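Local atomic coordinates of alpha-14 giardin (Giardia lamblia, PDB entry 3CHJ), a protein that binds calcium ions and may act as a calcium-regulated structural element linking the phospholipid bilayer to the underlying axoneme. Residues D31-A36 / L76-P81; Y143-L148 / Q226-Y231. One frame throughout, in Å; residues are numbered along the deposited sequence.

Contact 1 of 2, residues D31-A36 / L76-P81; sequences DLIEIA and LMLYKP
Ala36 and Leu78 meet at the apolar centre of the contact, where the backbones of the two segments come nearest, with 6.2 Å between the two CA atoms. Branch CD1 of Leu78 does most of the touching: it lies 3.8 Å from CB of Ala36 and also meets CD1 of Ile33 at 3.7 Å. Although the CB of Ile33 points away, CG1 stands beside the backbone N and anti to the carbonyl carbon (chi1 -59°), which brings CD1 back to this methyl; helix 301-310 packs on the same side chain. Farther out, the methyl of Ala36 abuts the Tyr79 ring at its edge, in the ring plane, 3.9 Å from CE1. CG2 of Ile35 approaches the far end of this ring obliquely. The polar edge is a single hydrogen bond of 2.7 Å from Tyr79 OH to Leu32 O, received in the carbonyl plane on a lone pair, at a C=O...donor angle of 116°. Leu32 O thus takes two donors, the phenol hydroxyl and, weakly, Ala36 N of its own helix. Tyr79 is the first residue to leave helical geometry after helix 69-78, and its side chain, also touched by Met47 and Gln48 of helix 41-55, ties that end to helix 31-38 within the all-helical annexin fold.

Contact 2 of 2, residues Y143-L148 / Q226-Y231; sequences YMWAKL and QGLDEY
Asp229 and Leu228 of helix 227-241 meet the first turn of helix 144-154, one through its carboxylate and the other through a methyl. OD1 of Asp229 accepts a hydrogen bond of 2.9 Å from Trp145 N, bent to 146° at the hydrogen and arriving from above the carboxylate plane. The same oxygen sits at the edge of the indole, 3.1 Å from Trp145 CD1. The other oxygen, OD2, receives a 2.6 Å bond from a water that in turn accepts from Met144 N at 2.9 Å, so one carboxylate serves two successive amides, Trp145 N directly and Met144 N through the water. Beside it, CD2 of Leu228 forms a CH-pi contact with the indole of Trp145, almost straight above the five-membered ring and 3.7 Å from its centroid; Ala146 CB lies over the opposite face.

The Trp145 torsion (chi1 63°) sets CG between the backbone N and the carbonyl carbon, which turns the indole toward Leu228. In Leu228, CG stands anti to the backbone N, carrying CD2 over the ring. Glu101 of helix 101-108 touches both side chains. The short helical segments run at 43° to each other, their axes 8.7 Å apart. Because first-turn amides lack acceptors within their own helix, the carboxylate supplies one directly and the other through water, and its negative charge would probably also be stabilised by the positive end of the helix dipole.

How the contacts relate
From the N terminus, the chain passes through helix 31-38 and then helices 41-55, 59-64 and 69-78 before contact 1 closes this loop of 39 residues. Contact 2 opens later, at the start of helix 144-154, and closes a longer loop of 77 residues when the chain reaches helix 227-241. The two loops therefore follow in series and neither nest nor cross. The centres of contact 1 and contact 2 lie about 32 Å apart, on opposite sides of the chain's centre. Between contact 1 and contact 2 the nearest atoms are about 14 Å apart. Contact 1 joins two helices from the N-terminal part, with helix 301-310 packed alongside; contact 2 joins helices from the middle of the chain, on the side that holds the bound calcium.

Contact 1 of 2, residues D31-A36 / L76-P81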
ATOM      1  N   ASP A  31       2.416 -15.532 -17.736  1.00 16.37           N
ATOM      2  CA  ASP A  31       3.291 -14.669 -18.502  1.00 16.46           C
ATOM      3  C   ASP A  31       2.950 -13.197 -18.281  1.00 15.34           C
ATOM      4  O   ASP A  31       3.821 -12.338 -18.362  1.00 15.46           O
ATOM      5  CB  ASP A  31       3.248 -15.000 -19.998  1.00 17.56           C
ATOM      6  CG  ASP A  31       3.952 -16.315 -20.331  1.00 21.94           C
ATOM      7  OD1 ASP A  31       4.677 -16.868 -19.476  1.00 24.76           O
ATOM      8  OD2 ASP A  31       3.772 -16.795 -21.470  1.00 24.75           O
ATOM      9  N   LEU A  32       1.675 -12.908 -18.033  1.00 14.37           N
ATOM     10  CA  LEU A  32       1.278 -11.534 -17.744  1.00 13.77           C
ATOM     11  C   LEU A  32       1.984 -11.012 -16.506  1.00 13.82           C
ATOM     12  O   LEU A  32       2.299  -9.824 -16.441  1.00 13.58           O
ATOM     13  CB  LEU A  32      -0.240 -11.414 -17.551  1.00 13.55           C
ATOM     14  CG  LEU A  32      -1.094 -11.851 -18.756  1.00 14.75           C
ATOM     15  CD1 LEU A  32      -2.558 -11.834 -18.385  1.00 15.15           C
ATOM     16  CD2 LEU A  32      -0.817 -10.952 -19.958  1.00 16.96           C
ATOM     17  N   ILE A  33       2.191 -11.902 -15.535  1.00 13.88           N
ATOM     18  CA  ILE A  33       2.842 -11.558 -14.270  1.00 14.32           C
ATOM     19  C   ILE A  33       4.359 -11.523 -14.425  1.00 14.77           C
ATOM     20  O   ILE A  33       5.023 -10.617 -13.905  1.00 14.84           O
ATOM     21  CB  ILE A  33       2.429 -12.536 -13.154  1.00 14.07           C
ATOM     22  CG1 ILE A  33       0.909 -12.524 -12.940  1.00 13.98           C
ATOM     23  CG2 ILE A  33       3.171 -12.223 -11.868  1.00 14.97           C
ATOM     24  CD1 ILE A  33       0.286 -11.145 -12.593  1.00 15.47           C
ATOM     25  N   GLU A  34       4.909 -12.488 -15.172  1.00 14.90           N
ATOM     26  CA  GLU A  34       6.333 -12.449 -15.514  1.00 16.36           C
ATOM     27  C   GLU A  34       6.718 -11.145 -16.212  1.00 15.87           C
ATOM     28  O   GLU A  34       7.736 -10.513 -15.881  1.00 15.40           O
ATOM     29  CB  GLU A  34       6.742 -13.693 -16.318  1.00 17.28           C
ATOM     30  CG  GLU A  34       6.605 -15.002 -15.519  1.00 22.09           C
ATOM     31  CD  GLU A  34       7.638 -15.170 -14.380  1.00 26.98           C
ATOM     32  OE1 GLU A  34       7.828 -16.328 -13.934  1.00 30.75           O
ATOM     33  OE2 GLU A  34       8.240 -14.178 -13.908  1.00 28.12           O
ATOM     34  N   ILE A  35       5.878 -10.699 -17.144  1.00 14.74           N
ATOM     35  CA  ILE A  35       6.119  -9.448 -17.834  1.00 14.39           C
ATOM     36  C   ILE A  35       6.145  -8.279 -16.809  1.00 14.30           C
ATOM     37  O   ILE A  35       7.031  -7.431 -16.830  1.00 14.69           O
ATOM     38  CB  ILE A  35       5.070  -9.243 -18.956  1.00 14.39           C
ATOM     39  CG1 ILE A  35       5.338 -10.218 -20.115  1.00 14.52           C
ATOM     40  CG2 ILE A  35       5.098  -7.845 -19.493  1.00 14.19           C
ATOM     41  CD1 ILE A  35       4.151 -10.355 -21.103  1.00 15.44           C
ATOM     42  N   ALA A  36       5.198  -8.271 -15.867  1.00 13.63           N
ATOM     43  CA  ALA A  36       5.175  -7.209 -14.858  1.00 13.73           C
ATOM     44  C   ALA A  36       6.425  -7.179 -13.996  1.00 14.28           C
ATOM     45  O   ALA A  36       6.866  -6.098 -13.599  1.00 14.38           O
ATOM     46  CB  ALA A  36       3.927  -7.317 -13.968  1.00 13.45           C
ATOM     47  N   LEU A  76      -4.026  -4.866 -14.790  1.00 12.76           N
ATOM     48  CA  LEU A  76      -4.102  -3.446 -15.193  1.00 13.12           C
ATOM     49  C   LEU A  76      -3.363  -2.541 -14.210  1.00 13.52           C
ATOM     50  O   LEU A  76      -2.713  -1.578 -14.635  1.00 14.82           O
ATOM     51  CB  LEU A  76      -5.551  -3.004 -15.368  1.00 13.97           C
ATOM     52  CG  LEU A  76      -6.229  -3.679 -16.566  1.00 14.29           C
ATOM     53  CD1 LEU A  76      -7.726  -3.368 -16.579  1.00 15.30           C
ATOM     54  CD2 LEU A  76      -5.587  -3.311 -17.898  1.00 16.87           C
ATOM     55  N   MET A  77      -3.414  -2.877 -12.923  1.00 12.74           N
ATOM     56  CA  MET A  77      -2.714  -2.078 -11.904  1.00 13.59           C
ATOM     57  C   MET A  77      -1.207  -2.191 -12.088  1.00 13.25           C
ATOM     58  O   MET A  77      -0.456  -1.250 -11.775  1.00 13.93           O
ATOM     59  CB  MET A  77      -3.077  -2.545 -10.499  1.00 13.77           C
ATOM     60  CG  MET A  77      -4.488  -2.215 -10.030  1.00 16.13           C
ATOM     61  SD  MET A  77      -4.569  -2.577  -8.244  1.00 16.52           S
ATOM     62  CE  MET A  77      -6.354  -2.537  -7.947  1.00 18.45           C
ATOM     63  N   LEU A  78      -0.763  -3.340 -12.578  1.00 12.66           N
ATOM     64  CA  LEU A  78       0.676  -3.606 -12.672  1.00 13.42           C
ATOM     65  C   LEU A  78       1.313  -2.867 -13.818  1.00 14.98           C
ATOM     66  O   LEU A  78       2.524  -2.596 -13.771  1.00 15.94           O
ATOM     67  CB  LEU A  78       0.944  -5.106 -12.829  1.00 13.72           C
ATOM     68  CG  LEU A  78       0.512  -5.998 -11.668  1.00 12.20           C
ATOM     69  CD1 LEU A  78       0.655  -7.460 -12.083  1.00 14.16           C
ATOM     70  CD2 LEU A  78       1.327  -5.690 -10.395  1.00 14.86           C
ATOM     71  N   TYR A  79       0.538  -2.533 -14.846  1.00 14.93           N
ATOM     72  CA  TYR A  79       1.153  -1.975 -16.058  1.00 16.19           C
ATOM     73  C   TYR A  79       1.120  -0.436 -16.052  1.00 17.78           C
ATOM     74  O   TYR A  79       1.222   0.208 -17.093  1.00 19.48           O
ATOM     75  CB  TYR A  79       0.512  -2.569 -17.331  1.00 16.10           C
ATOM     76  CG  TYR A  79       0.697  -4.070 -17.558  1.00 15.26           C
ATOM     77  CD1 TYR A  79       1.589  -4.836 -16.802  1.00 16.37           C
ATOM     78  CD2 TYR A  79       0.012  -4.708 -18.583  1.00 17.74           C
ATOM     79  CE1 TYR A  79       1.756  -6.202 -17.036  1.00 15.40           C
ATOM     80  CE2 TYR A  79       0.155  -6.066 -18.822  1.00 15.80           C
ATOM     81  CZ  TYR A  79       1.044  -6.814 -18.065  1.00 15.81           C
ATOM     82  OH  TYR A  79       1.176  -8.174 -18.314  1.00 16.60           O
ATOM     83  N   LYS A  80       0.966   0.138 -14.863  1.00 18.89           N
ATOM     84  CA  LYS A  80       0.816   1.584 -14.691  1.00 19.66           C
ATOM     85  C   LYS A  80       2.026   2.130 -13.963  1.00 19.03           C
ATOM     86  O   LYS A  80       2.559   1.469 -13.085  1.00 18.60           O
ATOM     87  CB  LYS A  80      -0.409   1.888 -13.810  1.00 20.68           C
ATOM     88  CG  LYS A  80      -1.699   1.857 -14.544  1.00 23.57           C
ATOM     89  CD  LYS A  80      -2.866   1.906 -13.617  1.00 29.42           C
ATOM     90  CE  LYS A  80      -4.100   1.497 -14.389  1.00 31.35           C
ATOM     91  NZ  LYS A  80      -4.318   2.342 -15.596  1.00 36.92           N
ATOM     92  N   PRO A  81       2.425   3.374 -14.278  1.00 19.38           N
ATOM     93  CA  PRO A  81       3.365   4.007 -13.364  1.00 18.97           C
ATOM     94  C   PRO A  81       2.751   4.150 -11.955  1.00 18.38           C
ATOM     95  O   PRO A  81       1.552   4.377 -11.827  1.00 17.95           O
ATOM     96  CB  PRO A  81       3.567   5.396 -13.984  1.00 19.40           C
ATOM     97  CG  PRO A  81       3.159   5.240 -15.410  1.00 20.08           C
ATOM     98  CD  PRO A  81       2.051   4.253 -15.402  1.00 19.85           C
TER

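Contact 2 of 2, residues Y143-L148 / Q226-Y231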
ATOM      1  N   TYR A 143     -12.610  11.130  13.146  1.00 14.96           N
ATOM      2  CA  TYR A 143     -11.930   9.895  13.525  1.00 13.40           C
ATOM      3  C   TYR A 143     -10.435  10.102  13.507  1.00 12.38           C
ATOM      4  O   TYR A 143      -9.924  10.867  12.679  1.00 11.81           O
ATOM      5  CB  TYR A 143     -12.295   8.732  12.594  1.00 13.06           C
ATOM      6  CG  TYR A 143     -13.769   8.470  12.647  1.00 14.67           C
ATOM      7  CD1 TYR A 143     -14.594   8.817  11.585  1.00 15.13           C
ATOM      8  CD2 TYR A 143     -14.336   7.952  13.809  1.00 16.16           C
ATOM      9  CE1 TYR A 143     -15.961   8.616  11.644  1.00 16.90           C
ATOM     10  CE2 TYR A 143     -15.709   7.761  13.894  1.00 16.60           C
ATOM     11  CZ  TYR A 143     -16.502   8.093  12.814  1.00 15.69           C
ATOM     12  OH  TYR A 143     -17.857   7.894  12.901  1.00 15.78           O
ATOM     13  N   MET A 144      -9.748   9.434  14.422  1.00 11.92           N
ATOM     14  CA  MET A 144      -8.276   9.492  14.447  1.00 11.23           C
ATOM     15  C   MET A 144      -7.622   9.046  13.129  1.00 11.24           C
ATOM     16  O   MET A 144      -6.658   9.672  12.686  1.00 11.35           O
ATOM     17  CB  MET A 144      -7.704   8.710  15.640  1.00 12.20           C
ATOM     18  CG  MET A 144      -7.980   9.421  16.969  1.00 13.25           C
ATOM     19  SD  MET A 144      -7.165  11.037  17.113  1.00 15.17           S
ATOM     20  CE  MET A 144      -5.447  10.577  17.272  1.00 14.57           C
ATOM     21  N   TRP A 145      -8.154   8.010  12.476  1.00 11.12           N
ATOM     22  CA  TRP A 145      -7.595   7.558  11.181  1.00 10.44           C
ATOM     23  C   TRP A 145      -7.756   8.665  10.130  1.00  9.93           C
ATOM     24  O   TRP A 145      -6.901   8.799   9.254  1.00  9.67           O
ATOM     25  CB  TRP A 145      -8.214   6.244  10.676  1.00 10.25           C
ATOM     26  CG  TRP A 145      -9.681   6.306  10.388  1.00 10.11           C
ATOM     27  CD1 TRP A 145     -10.686   5.926  11.231  1.00 12.29           C
ATOM     28  CD2 TRP A 145     -10.320   6.779   9.190  1.00  8.96           C
ATOM     29  NE1 TRP A 145     -11.909   6.128  10.633  1.00 12.28           N
ATOM     30  CE2 TRP A 145     -11.714   6.662   9.383  1.00 10.97           C
ATOM     31  CE3 TRP A 145      -9.850   7.292   7.972  1.00  9.94           C
ATOM     32  CZ2 TRP A 145     -12.640   7.044   8.409  1.00 10.41           C
ATOM     33  CZ3 TRP A 145     -10.781   7.660   6.996  1.00 10.39           C
ATOM     34  CH2 TRP A 145     -12.156   7.553   7.227  1.00  9.69           C
ATOM     35  N   ALA A 146      -8.850   9.424  10.219  1.00  9.87           N
ATOM     36  CA  ALA A 146      -9.137  10.522   9.289  1.00 10.07           C
ATOM     37  C   ALA A 146      -8.222  11.692   9.571  1.00 10.07           C
ATOM     38  O   ALA A 146      -7.654  12.246   8.634  1.00 10.17           O
ATOM     39  CB  ALA A 146     -10.652  10.934   9.369  1.00 10.67           C
ATOM     40  N   LYS A 147      -8.032  12.034  10.848  1.00  9.64           N
ATOM     41  CA  LYS A 147      -7.089  13.107  11.188  1.00 10.56           C
ATOM     42  C   LYS A 147      -5.693  12.728  10.669  1.00 10.47           C
ATOM     43  O   LYS A 147      -4.952  13.574  10.156  1.00 11.29           O
ATOM     44  CB  LYS A 147      -7.023  13.335  12.697  1.00 11.12           C
ATOM     45  CG  LYS A 147      -8.312  13.856  13.291  1.00 12.07           C
ATOM     46  CD  LYS A 147      -8.159  14.102  14.792  1.00 13.90           C
ATOM     47  CE  LYS A 147      -9.450  14.574  15.427  1.00 15.66           C
ATOM     48  NZ  LYS A 147      -9.842  15.932  14.962  1.00 20.87           N
ATOM     49  N   LEU A 148      -5.341  11.446  10.803  1.00 10.14           N
ATOM     50  CA  LEU A 148      -4.019  10.983  10.411  1.00 10.12           C
ATOM     51  C   LEU A 148      -3.839  11.097   8.894  1.00 10.18           C
ATOM     52  O   LEU A 148      -2.844  11.679   8.439  1.00 10.65           O
ATOM     53  CB  LEU A 148      -3.763   9.549  10.905  1.00 10.01           C
ATOM     54  CG  LEU A 148      -2.422   8.954  10.486  1.00 10.93           C
ATOM     55  CD1 LEU A 148      -1.259   9.768  11.067  1.00 13.95           C
ATOM     56  CD2 LEU A 148      -2.359   7.529  10.930  1.00 12.26           C
ATOM     57  N   GLN A 226      -8.926   1.221  18.331  1.00 12.19           N
ATOM     58  CA  GLN A 226      -9.697   0.093  17.831  1.00 13.02           C
ATOM     59  C   GLN A 226     -10.164   0.348  16.401  1.00 12.09           C
ATOM     60  O   GLN A 226     -10.041   1.462  15.886  1.00 12.46           O
ATOM     61  CB  GLN A 226     -10.896  -0.213  18.748  1.00 13.57           C
ATOM     62  CG  GLN A 226     -11.999   0.830  18.653  1.00 14.94           C
ATOM     63  CD  GLN A 226     -13.141   0.485  19.576  1.00 16.91           C
ATOM     64  OE1 GLN A 226     -13.004   0.587  20.799  1.00 19.07           O
ATOM     65  NE2 GLN A 226     -14.255   0.034  19.003  1.00 19.45           N
ATOM     66  N   GLY A 227     -10.704  -0.677  15.749  1.00 11.53           N
ATOM     67  CA  GLY A 227     -11.268  -0.498  14.422  1.00 12.05           C
ATOM     68  C   GLY A 227     -10.257   0.036  13.419  1.00 11.51           C
ATOM     69  O   GLY A 227      -9.064  -0.308  13.487  1.00 11.15           O
ATOM     70  N   LEU A 228     -10.734   0.891  12.528  1.00 11.01           N
ATOM     71  CA  LEU A 228      -9.869   1.433  11.463  1.00 10.99           C
ATOM     72  C   LEU A 228      -8.803   2.328  12.060  1.00 10.48           C
ATOM     73  O   LEU A 228      -7.701   2.392  11.512  1.00 10.38           O
ATOM     74  CB  LEU A 228     -10.675   2.173  10.390  1.00 11.36           C
ATOM     75  CG  LEU A 228      -9.922   2.650   9.137  1.00 11.48           C
ATOM     76  CD1 LEU A 228      -9.156   1.505   8.471  1.00 13.54           C
ATOM     77  CD2 LEU A 228     -10.900   3.280   8.133  1.00 11.79           C
ATOM     78  N   ASP A 229      -9.083   3.008  13.176  1.00 10.65           N
ATOM     79  CA  ASP A 229      -8.006   3.746  13.862  1.00 10.22           C
ATOM     80  C   ASP A 229      -6.832   2.826  14.132  1.00 10.01           C
ATOM     81  O   ASP A 229      -5.662   3.204  13.920  1.00 10.05           O
ATOM     82  CB  ASP A 229      -8.431   4.255  15.249  1.00 10.33           C
ATOM     83  CG  ASP A 229      -9.347   5.455  15.212  1.00 12.87           C
ATOM     84  OD1 ASP A 229      -9.575   6.047  14.140  1.00 12.58           O
ATOM     85  OD2 ASP A 229      -9.807   5.824  16.309  1.00 14.50           O
ATOM     86  N   GLU A 230      -7.113   1.646  14.692  1.00  9.84           N
ATOM     87  CA  GLU A 230      -6.049   0.710  15.039  1.00 10.63           C
ATOM     88  C   GLU A 230      -5.277   0.218  13.821  1.00 10.12           C
ATOM     89  O   GLU A 230      -4.052   0.185  13.842  1.00 10.84           O
ATOM     90  CB  GLU A 230      -6.624  -0.466  15.822  1.00 11.24           C
ATOM     91  CG  GLU A 230      -5.575  -1.410  16.329  1.00 13.56           C
ATOM     92  CD  GLU A 230      -6.149  -2.585  17.077  1.00 19.84           C
ATOM     93  OE1 GLU A 230      -7.397  -2.691  17.170  1.00 20.63           O
ATOM     94  OE2 GLU A 230      -5.347  -3.419  17.555  1.00 22.17           O
ATOM     95  N   TYR A 231      -5.983  -0.119  12.753  1.00  9.33           N
ATOM     96  CA  TYR A 231      -5.323  -0.548  11.526  1.00  9.84           C
ATOM     97  C   TYR A 231      -4.425   0.587  11.000  1.00  9.62           C
ATOM     98  O   TYR A 231      -3.253   0.355  10.646  1.00 10.39           O
ATOM     99  CB  TYR A 231      -6.382  -0.929  10.483  1.00 11.05           C
ATOM    100  CG  TYR A 231      -5.750  -1.275   9.170  1.00 10.54           C
ATOM    101  CD1 TYR A 231      -5.197  -2.537   8.945  1.00 11.00           C
ATOM    102  CD2 TYR A 231      -5.708  -0.341   8.150  1.00  9.09           C
ATOM    103  CE1 TYR A 231      -4.587  -2.842   7.711  1.00 14.03           C
ATOM    104  CE2 TYR A 231      -5.094  -0.633   6.915  1.00 11.31           C
ATOM    105  CZ  TYR A 231      -4.552  -1.901   6.711  1.00 12.03           C
ATOM    106  OH  TYR A 231      -3.954  -2.208   5.498  1.00 13.86           O
TER
HETATM  107  O   HOH W   1     -11.151   7.998  16.484  1.00 15.74           O